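Local coordinates for protein CghA (Chaetomium globosum, PDB 6KBC) that belongs to the Diels-Alderase family of two-domain, calycin-like beta proteins and holds the ligand WK1 in a pocket, at residues Q248-V260 with Q268-K280. Numbering follows the deposited sequence.
Sequences QAGPYVMAVMRLV and QNTVNAALYRDGK. With WK1 ((2S)-3-[(2S,4E)-4-[[(1R,2S,4aR,6S,8R,8aS)-2-[(E)-but-2-en-2-yl]-6,8-dimethyl-1,2,4a,5,6,7,8,8a-octahydronaphthalen-1-yl]-oxidanyl-methylidene]-3,5-bis(oxidanylidene)pyrrolidin-2-yl]-2-methyl-2-oxidanyl-propanoic acid), chain B.
Tyr252 and Arg277 meet at one end of an antiparallel hairpin, strand 252-260 against strand 269-277. Arg277 NE donates to Tyr252 OH at 3.0 Å, nearly in the guanidinium plane, and the ring stands at 88° to that plane. Pro251 CG sits over the centre of one guanidinium face, 3.7 Å from Arg277 CZ. Glu380 hydrogen-bonds Tyr252 OH and forms a salt bridge with Arg277 NH2, so both side chains share one carboxylate from the link between strands 363-375 and 382-392. Next to this, Asp278 N donates to Pro251 O at 2.8 Å, and a water links Pro251 O to Gly279 N.

Paired backbone bonds follow along the strands, from Val253 with Tyr276 to Leu259 with Thr270. On the face of Tyr252 and Arg277, Leu275 CD1 packs 3.8 Å from Met254 CB. Val256 CG2 touches Ala273 CB at 3.8 Å. Arg258 lays its CG 3.3 Å from Thr270 O, while its guanidinium makes a salt bridge to Asp241 through NH1 and a hydrogen bond to Thr305 through NE.

The other face carries Met257. Its CG lies anti to the backbone N (chi1 -173°), and the bent chain brings SD to 3.4 Å from WK1 C6. The hairpin thus contributes a thioether contact to the ligand pocket, while Arg258 and Arg277 project from its other face, paired with Asp241 and Glu380.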
ATOM      1  N   GLN A 248       7.087   1.205  11.534  1.00 20.02           N
ATOM      2  CA  GLN A 248       8.205   0.580  12.231  1.00 19.57           C
ATOM      3  C   GLN A 248       8.337   1.223  13.602  1.00 22.80           C
ATOM      4  O   GLN A 248       8.309   2.453  13.714  1.00 27.14           O
ATOM      5  CB  GLN A 248       9.515   0.736  11.450  1.00 22.11           C
ATOM      6  CG  GLN A 248      10.722   0.132  12.207  1.00 24.25           C
ATOM      7  CD  GLN A 248      12.012   0.203  11.415  1.00 27.47           C
ATOM      8  OE1 GLN A 248      12.335   1.232  10.826  1.00 32.72           O
ATOM      9  NE2 GLN A 248      12.730  -0.908  11.363  1.00 25.74           N
ATOM     10  N   ALA A 249       8.449   0.400  14.641  1.00 23.19           N
ATOM     11  CA  ALA A 249       8.614   0.897  16.009  1.00 25.81           C
ATOM     12  C   ALA A 249       9.507  -0.084  16.749  1.00 24.25           C
ATOM     13  O   ALA A 249       9.098  -1.218  17.007  1.00 22.87           O
ATOM     14  CB  ALA A 249       7.270   1.053  16.728  1.00 21.46           C
ATOM     15  N   GLY A 250      10.719   0.341  17.089  1.00 26.35           N
ATOM     16  CA  GLY A 250      11.665  -0.552  17.716  1.00 26.94           C
ATOM     17  C   GLY A 250      11.936  -1.749  16.829  1.00 24.64           C
ATOM     18  O   GLY A 250      12.192  -1.612  15.634  1.00 24.99           O
ATOM     19  N   PRO A 251      11.849  -2.957  17.391  1.00 27.27           N
ATOM     20  CA  PRO A 251      12.069  -4.162  16.579  1.00 29.30           C
ATOM     21  C   PRO A 251      10.898  -4.515  15.676  1.00 27.56           C
ATOM     22  O   PRO A 251      11.017  -5.459  14.885  1.00 24.32           O
ATOM     23  CB  PRO A 251      12.271  -5.252  17.635  1.00 29.14           C
ATOM     24  CG  PRO A 251      11.385  -4.803  18.756  1.00 26.79           C
ATOM     25  CD  PRO A 251      11.467  -3.291  18.774  1.00 28.20           C
ATOM     26  N   TYR A 252       9.779  -3.801  15.762  1.00 23.86           N
ATOM     27  CA  TYR A 252       8.545  -4.206  15.096  1.00 20.45           C
ATOM     28  C   TYR A 252       8.401  -3.516  13.756  1.00 22.81           C
ATOM     29  O   TYR A 252       8.591  -2.295  13.647  1.00 22.02           O
ATOM     30  CB  TYR A 252       7.329  -3.892  15.970  1.00 19.15           C
ATOM     31  CG  TYR A 252       7.305  -4.680  17.234  1.00 19.10           C
ATOM     32  CD1 TYR A 252       7.108  -6.052  17.212  1.00 20.06           C
ATOM     33  CD2 TYR A 252       7.543  -4.068  18.451  1.00 20.21           C
ATOM     34  CE1 TYR A 252       7.100  -6.781  18.388  1.00 20.15           C
ATOM     35  CE2 TYR A 252       7.547  -4.778  19.615  1.00 22.26           C
ATOM     36  CZ  TYR A 252       7.322  -6.136  19.581  1.00 21.85           C
ATOM     37  OH  TYR A 252       7.318  -6.842  20.762  1.00 26.22           O
ATOM     38  N   VAL A 253       8.027  -4.293  12.746  1.00 22.03           N
ATOM     39  CA  VAL A 253       7.615  -3.761  11.457  1.00 19.60           C
ATOM     40  C   VAL A 253       6.230  -4.318  11.167  1.00 19.69           C
ATOM     41  O   VAL A 253       6.010  -5.527  11.284  1.00 19.65           O
ATOM     42  CB  VAL A 253       8.610  -4.128  10.348  1.00 22.90           C
ATOM     43  CG1 VAL A 253       8.029  -3.807   8.983  1.00 21.32           C
ATOM     44  CG2 VAL A 253       9.923  -3.368  10.564  1.00 21.60           C
ATOM     45  N   MET A 254       5.304  -3.443  10.810  1.00 20.01           N
ATOM     46  CA  MET A 254       3.927  -3.861  10.578  1.00 21.35           C
ATOM     47  C   MET A 254       3.418  -3.274   9.278  1.00 22.00           C
ATOM     48  O   MET A 254       3.731  -2.128   8.928  1.00 21.33           O
ATOM     49  CB  MET A 254       2.989  -3.476  11.737  1.00 20.22           C
ATOM     50  CG  MET A 254       2.671  -2.005  11.889  1.00 20.97           C
ATOM     51  SD  MET A 254       2.498  -1.477  13.623  1.00 23.43           S
ATOM     52  CE  MET A 254       4.066  -1.939  14.387  1.00 22.17           C
ATOM     53  N   ALA A 255       2.654  -4.081   8.545  1.00 17.79           N
ATOM     54  CA  ALA A 255       2.102  -3.652   7.276  1.00 16.31           C
ATOM     55  C   ALA A 255       0.708  -4.238   7.163  1.00 20.86           C
ATOM     56  O   ALA A 255       0.479  -5.383   7.552  1.00 21.41           O
ATOM     57  CB  ALA A 255       2.984  -4.079   6.096  1.00 20.09           C
ATOM     58  N   VAL A 256      -0.233  -3.426   6.704  1.00 20.64           N
ATOM     59  CA  VAL A 256      -1.646  -3.778   6.786  1.00 21.71           C
ATOM     60  C   VAL A 256      -2.335  -3.314   5.524  1.00 20.65           C
ATOM     61  O   VAL A 256      -2.093  -2.206   5.041  1.00 20.84           O
ATOM     62  CB  VAL A 256      -2.348  -3.139   8.012  1.00 16.90           C
ATOM     63  CG1 VAL A 256      -3.860  -3.422   7.976  1.00 18.95           C
ATOM     64  CG2 VAL A 256      -1.755  -3.661   9.306  1.00 17.84           C
ATOM     65  N   MET A 257      -3.219  -4.155   5.003  1.00 20.39           N
ATOM     66  CA  MET A 257      -4.245  -3.733   4.053  1.00 19.48           C
ATOM     67  C   MET A 257      -5.521  -4.367   4.580  1.00 19.40           C
ATOM     68  O   MET A 257      -5.671  -5.589   4.477  1.00 19.60           O
ATOM     69  CB  MET A 257      -3.926  -4.190   2.627  1.00 21.69           C
ATOM     70  CG  MET A 257      -4.870  -3.626   1.550  1.00 26.44           C
ATOM     71  SD  MET A 257      -5.486  -1.931   1.727  1.00 33.01           S
ATOM     72  CE  MET A 257      -4.016  -1.107   1.176  1.00 26.10           C
ATOM     73  N   ARG A 258      -6.393  -3.565   5.205  1.00 20.20           N
ATOM     74  CA  ARG A 258      -7.644  -4.047   5.789  1.00 19.67           C
ATOM     75  C   ARG A 258      -8.828  -3.434   5.040  1.00 21.41           C
ATOM     76  O   ARG A 258      -8.896  -2.209   4.876  1.00 20.38           O
ATOM     77  CB  ARG A 258      -7.742  -3.729   7.302  1.00 21.42           C
ATOM     78  CG  ARG A 258      -9.002  -4.387   7.954  1.00 22.06           C
ATOM     79  CD  ARG A 258     -10.091  -3.335   7.813  1.00 19.79           C
ATOM     80  NE  ARG A 258      -9.938  -2.143   8.640  1.00 18.18           N
ATOM     81  CZ  ARG A 258     -10.361  -0.944   8.288  1.00 22.59           C
ATOM     82  NH1 ARG A 258     -10.513  -0.695   6.986  1.00 19.45           N
ATOM     83  NH2 ARG A 258     -10.329   0.063   9.149  1.00 22.48           N
ATOM     84  N   LEU A 259      -9.792  -4.277   4.646  1.00 17.76           N
ATOM     85  CA  LEU A 259     -11.001  -3.830   3.962  1.00 17.43           C
ATOM     86  C   LEU A 259     -12.216  -4.160   4.815  1.00 17.35           C
ATOM     87  O   LEU A 259     -12.284  -5.230   5.418  1.00 18.79           O
ATOM     88  CB  LEU A 259     -11.185  -4.505   2.611  1.00 18.46           C
ATOM     89  CG  LEU A 259     -10.071  -4.219   1.605  1.00 23.63           C
ATOM     90  CD1 LEU A 259     -10.226  -5.162   0.445  1.00 24.48           C
ATOM     91  CD2 LEU A 259     -10.224  -2.782   1.145  1.00 25.16           C
ATOM     92  N   VAL A 260     -13.173  -3.240   4.837  1.00 18.78           N
ATOM     93  CA  VAL A 260     -14.505  -3.497   5.366  1.00 19.89           C
ATOM     94  C   VAL A 260     -15.487  -3.323   4.213  1.00 20.05           C
ATOM     95  O   VAL A 260     -15.487  -2.283   3.548  1.00 21.81           O
ATOM     96  CB  VAL A 260     -14.844  -2.564   6.541  1.00 20.42           C
ATOM     97  CG1 VAL A 260     -16.262  -2.869   7.081  1.00 19.49           C
ATOM     98  CG2 VAL A 260     -13.783  -2.698   7.648  1.00 18.55           C
ATOM     99  N   GLN A 268     -18.300  -7.275   5.821  1.00 19.51           N
ATOM    100  CA  GLN A 268     -17.229  -8.259   5.880  1.00 22.06           C
ATOM    101  C   GLN A 268     -15.911  -7.561   6.172  1.00 20.39           C
ATOM    102  O   GLN A 268     -15.609  -6.511   5.599  1.00 22.37           O
ATOM    103  CB  GLN A 268     -17.123  -9.028   4.564  1.00 23.04           C
ATOM    104  CG  GLN A 268     -18.121 -10.141   4.472  1.00 24.19           C
ATOM    105  CD  GLN A 268     -18.053 -10.873   3.173  1.00 32.45           C
ATOM    106  OE1 GLN A 268     -17.332 -10.471   2.252  1.00 35.46           O
ATOM    107  NE2 GLN A 268     -18.799 -11.971   3.081  1.00 32.23           N
ATOM    108  N   ASN A 269     -15.153  -8.145   7.096  1.00 19.80           N
ATOM    109  CA  ASN A 269     -13.924  -7.577   7.635  1.00 23.24           C
ATOM    110  C   ASN A 269     -12.786  -8.460   7.146  1.00 18.93           C
ATOM    111  O   ASN A 269     -12.676  -9.615   7.574  1.00 21.30           O
ATOM    112  CB  ASN A 269     -14.006  -7.550   9.159  1.00 20.82           C
ATOM    113  CG  ASN A 269     -13.116  -6.504   9.789  1.00 27.56           C
ATOM    114  OD1 ASN A 269     -12.287  -5.875   9.131  1.00 28.42           O
ATOM    115  ND2 ASN A 269     -13.280  -6.317  11.087  1.00 33.55           N
ATOM    116  N   THR A 270     -11.975  -7.948   6.222  1.00 19.49           N
ATOM    117  CA  THR A 270     -10.899  -8.747   5.643  1.00 20.58           C
ATOM    118  C   THR A 270      -9.583  -7.982   5.700  1.00 20.53           C
ATOM    119  O   THR A 270      -9.558  -6.745   5.756  1.00 19.52           O
ATOM    120  CB  THR A 270     -11.207  -9.159   4.191  1.00 19.52           C
ATOM    121  OG1 THR A 270     -11.290  -7.998   3.355  1.00 20.73           O
ATOM    122  CG2 THR A 270     -12.544  -9.913   4.115  1.00 22.16           C
ATOM    123  N   VAL A 271      -8.474  -8.725   5.652  1.00 23.27           N
ATOM    124  CA  VAL A 271      -7.169  -8.103   5.844  1.00 20.46           C
ATOM    125  C   VAL A 271      -6.077  -8.995   5.274  1.00 20.63           C
ATOM    126  O   VAL A 271      -6.154 -10.225   5.323  1.00 19.76           O
ATOM    127  CB  VAL A 271      -6.904  -7.792   7.342  1.00 18.68           C
ATOM    128  CG1 VAL A 271      -6.654  -9.065   8.132  1.00 21.57           C
ATOM    129  CG2 VAL A 271      -5.735  -6.844   7.500  1.00 17.83           C
ATOM    130  N   ASN A 272      -5.041  -8.360   4.761  1.00 19.06           N
ATOM    131  CA  ASN A 272      -3.775  -9.027   4.501  1.00 20.32           C
ATOM    132  C   ASN A 272      -2.723  -8.192   5.217  1.00 17.89           C
ATOM    133  O   ASN A 272      -2.471  -7.055   4.823  1.00 19.52           O
ATOM    134  CB  ASN A 272      -3.515  -9.123   3.005  1.00 19.43           C
ATOM    135  CG  ASN A 272      -2.408 -10.092   2.688  1.00 24.31           C
ATOM    136  OD1 ASN A 272      -1.273  -9.902   3.136  1.00 22.70           O
ATOM    137  ND2 ASN A 272      -2.741 -11.177   1.982  1.00 22.59           N
ATOM    138  N   ALA A 273      -2.174  -8.724   6.305  1.00 20.15           N
ATOM    139  CA  ALA A 273      -1.330  -7.931   7.185  1.00 22.17           C
ATOM    140  C   ALA A 273      -0.235  -8.811   7.749  1.00 19.79           C
ATOM    141  O   ALA A 273      -0.334 -10.042   7.761  1.00 20.21           O
ATOM    142  CB  ALA A 273      -2.122  -7.303   8.341  1.00 14.94           C
ATOM    143  N   ALA A 274       0.792  -8.160   8.276  1.00 17.72           N
ATOM    144  CA  ALA A 274       1.902  -8.899   8.846  1.00 18.61           C
ATOM    145  C   ALA A 274       2.561  -8.051   9.916  1.00 21.83           C
ATOM    146  O   ALA A 274       2.702  -6.833   9.755  1.00 21.06           O
ATOM    147  CB  ALA A 274       2.921  -9.287   7.766  1.00 23.41           C
ATOM    148  N   LEU A 275       2.960  -8.699  11.003  1.00 20.30           N
ATOM    149  CA  LEU A 275       3.802  -8.081  12.011  1.00 20.08           C
ATOM    150  C   LEU A 275       5.105  -8.866  12.083  1.00 21.69           C
ATOM    151  O   LEU A 275       5.092 -10.100  12.130  1.00 20.89           O
ATOM    152  CB  LEU A 275       3.133  -8.047  13.373  1.00 19.16           C
ATOM    153  CG  LEU A 275       3.979  -7.460  14.496  1.00 22.33           C
ATOM    154  CD1 LEU A 275       4.184  -5.953  14.299  1.00 19.33           C
ATOM    155  CD2 LEU A 275       3.318  -7.759  15.840  1.00 20.30           C
ATOM    156  N   TYR A 276       6.215  -8.151  12.075  1.00 18.70           N
ATOM    157  CA  TYR A 276       7.531  -8.747  12.202  1.00 20.56           C
ATOM    158  C   TYR A 276       8.169  -8.200  13.461  1.00 22.04           C
ATOM    159  O   TYR A 276       7.891  -7.072  13.862  1.00 19.90           O
ATOM    160  CB  TYR A 276       8.400  -8.428  11.001  1.00 20.45           C
ATOM    161  CG  TYR A 276       7.822  -8.867   9.690  1.00 23.45           C
ATOM    162  CD1 TYR A 276       6.950  -8.045   8.988  1.00 21.30           C
ATOM    163  CD2 TYR A 276       8.182 -10.096   9.122  1.00 23.39           C
ATOM    164  CE1 TYR A 276       6.420  -8.438   7.777  1.00 22.25           C
ATOM    165  CE2 TYR A 276       7.656 -10.497   7.908  1.00 25.01           C
ATOM    166  CZ  TYR A 276       6.777  -9.667   7.242  1.00 23.78           C
ATOM    167  OH  TYR A 276       6.254 -10.042   6.032  1.00 23.79           O
ATOM    168  N   ARG A 277       9.000  -9.016  14.097  1.00 22.52           N
ATOM    169  CA  ARG A 277       9.854  -8.566  15.184  1.00 21.73           C
ATOM    170  C   ARG A 277      11.277  -8.958  14.821  1.00 28.61           C
ATOM    171  O   ARG A 277      11.568 -10.146  14.665  1.00 25.26           O
ATOM    172  CB  ARG A 277       9.444  -9.181  16.520  1.00 24.01           C
ATOM    173  CG  ARG A 277      10.166  -8.560  17.716  1.00 27.24           C
ATOM    174  CD  ARG A 277       9.835  -9.285  19.018  1.00 31.36           C
ATOM    175  NE  ARG A 277       9.865  -8.372  20.164  1.00 34.67           N
ATOM    176  CZ  ARG A 277      10.977  -7.925  20.751  1.00 41.03           C
ATOM    177  NH1 ARG A 277      12.176  -8.305  20.314  1.00 39.04           N
ATOM    178  NH2 ARG A 277      10.890  -7.099  21.786  1.00 38.52           N
ATOM    179  N   ASP A 278      12.139  -7.962  14.657  1.00 27.48           N
ATOM    180  CA  ASP A 278      13.508  -8.173  14.175  1.00 33.71           C
ATOM    181  C   ASP A 278      13.530  -9.039  12.925  1.00 33.53           C
ATOM    182  O   ASP A 278      14.382  -9.910  12.763  1.00 31.04           O
ATOM    183  CB  ASP A 278      14.389  -8.780  15.257  1.00 33.43           C
ATOM    184  CG  ASP A 278      14.606  -7.838  16.405  1.00 34.01           C
ATOM    185  OD1 ASP A 278      15.012  -6.686  16.143  1.00 37.47           O
ATOM    186  OD2 ASP A 278      14.382  -8.258  17.561  1.00 40.99           O
ATOM    187  N   GLY A 279      12.572  -8.804  12.034  1.00 26.95           N
ATOM    188  CA  GLY A 279      12.568  -9.469  10.753  1.00 27.31           C
ATOM    189  C   GLY A 279      11.965 -10.853  10.740  1.00 23.84           C
ATOM    190  O   GLY A 279      11.826 -11.438   9.659  1.00 28.23           O
ATOM    191  N   LYS A 280      11.601 -11.401  11.888  1.00 23.25           N
ATOM    192  CA  LYS A 280      10.882 -12.667  11.941  1.00 21.67           C
ATOM    193  C   LYS A 280       9.383 -12.375  11.951  1.00 25.87           C
ATOM    194  O   LYS A 280       8.924 -11.517  12.714  1.00 21.85           O
ATOM    195  CB  LYS A 280      11.281 -13.420  13.198  1.00 27.09           C
ATOM    196  CG  LYS A 280      12.756 -13.779  13.151  1.00 36.44           C
ATOM    197  CD  LYS A 280      13.206 -14.582  14.336  1.00 45.48           C
ATOM    198  CE  LYS A 280      14.698 -14.779  14.221  1.00 48.30           C
ATOM    199  NZ  LYS A 280      14.995 -15.636  13.045  1.00 57.49           N
TER
HETATM  200  O   WK1 B 501      -4.720  10.014  -5.606  1.00 42.02           O
HETATM  201  C17 WK1 B 501      -3.907   9.582  -4.829  1.00 40.34           C
HETATM  202  O1  WK1 B 501      -2.795  10.021  -4.756  1.00 35.21           O
HETATM  203  C19 WK1 B 501      -4.265   8.481  -3.916  1.00 35.90           C
HETATM  204  O2  WK1 B 501      -5.609   8.143  -3.987  1.00 39.32           O
HETATM  205  C18 WK1 B 501      -4.033   8.928  -2.506  1.00 35.48           C
HETATM  206  C20 WK1 B 501      -3.415   7.337  -4.393  1.00 35.40           C
HETATM  207  C22 WK1 B 501      -3.342   6.268  -3.380  1.00 33.71           C
HETATM  208  N   WK1 B 501      -2.419   5.173  -3.607  1.00 34.23           N
HETATM  209  C21 WK1 B 501      -3.027   4.019  -3.351  1.00 36.07           C
HETATM  210  O5  WK1 B 501      -2.412   2.864  -3.451  1.00 32.29           O
HETATM  211  C23 WK1 B 501      -4.566   5.576  -3.043  1.00 41.42           C
HETATM  212  O4  WK1 B 501      -5.719   6.147  -2.763  1.00 36.88           O
HETATM  213  C24 WK1 B 501      -4.443   4.161  -2.978  1.00 39.24           C
HETATM  214  C16 WK1 B 501      -5.479   3.195  -2.630  1.00 39.12           C
HETATM  215  O3  WK1 B 501      -6.635   3.650  -2.333  1.00 41.47           O
HETATM  216  C9  WK1 B 501      -5.155   1.767  -2.491  1.00 38.30           C
HETATM  217  C8  WK1 B 501      -4.630   1.743  -1.028  1.00 36.98           C
HETATM  218  C12 WK1 B 501      -3.766   2.885  -0.535  1.00 35.88           C
HETATM  219  C13 WK1 B 501      -2.453   2.836  -0.537  1.00 34.46           C
HETATM  220  C90 WK1 B 501      -1.630   3.980  -0.051  1.00 36.67           C
HETATM  221  C14 WK1 B 501      -4.403   4.127  -0.023  1.00 41.16           C
HETATM  222  C7  WK1 B 501      -5.748   1.639  -0.036  1.00 39.80           C
HETATM  223  C6  WK1 B 501      -6.626   0.681  -0.173  1.00 38.20           C
HETATM  224  C3  WK1 B 501      -6.619  -0.064  -1.469  1.00 38.41           C
HETATM  225  C4  WK1 B 501      -6.332   0.818  -2.667  1.00 40.09           C
HETATM  226  C5  WK1 B 501      -6.065  -0.105  -3.840  1.00 43.32           C
HETATM  227  C11 WK1 B 501      -5.959   0.688  -5.104  1.00 41.11           C
HETATM  228  C2  WK1 B 501      -7.779  -0.994  -1.714  1.00 38.30           C
HETATM  229  C1  WK1 B 501      -7.284  -1.976  -2.727  1.00 38.08           C
HETATM  230  C10 WK1 B 501      -8.187  -3.138  -2.977  1.00 40.88           C
HETATM  231  C   WK1 B 501      -7.070  -1.227  -4.006  1.00 40.47           C
HETATM  232  O   HOH W   1      11.033  -6.476  12.129  1.00 22.88           O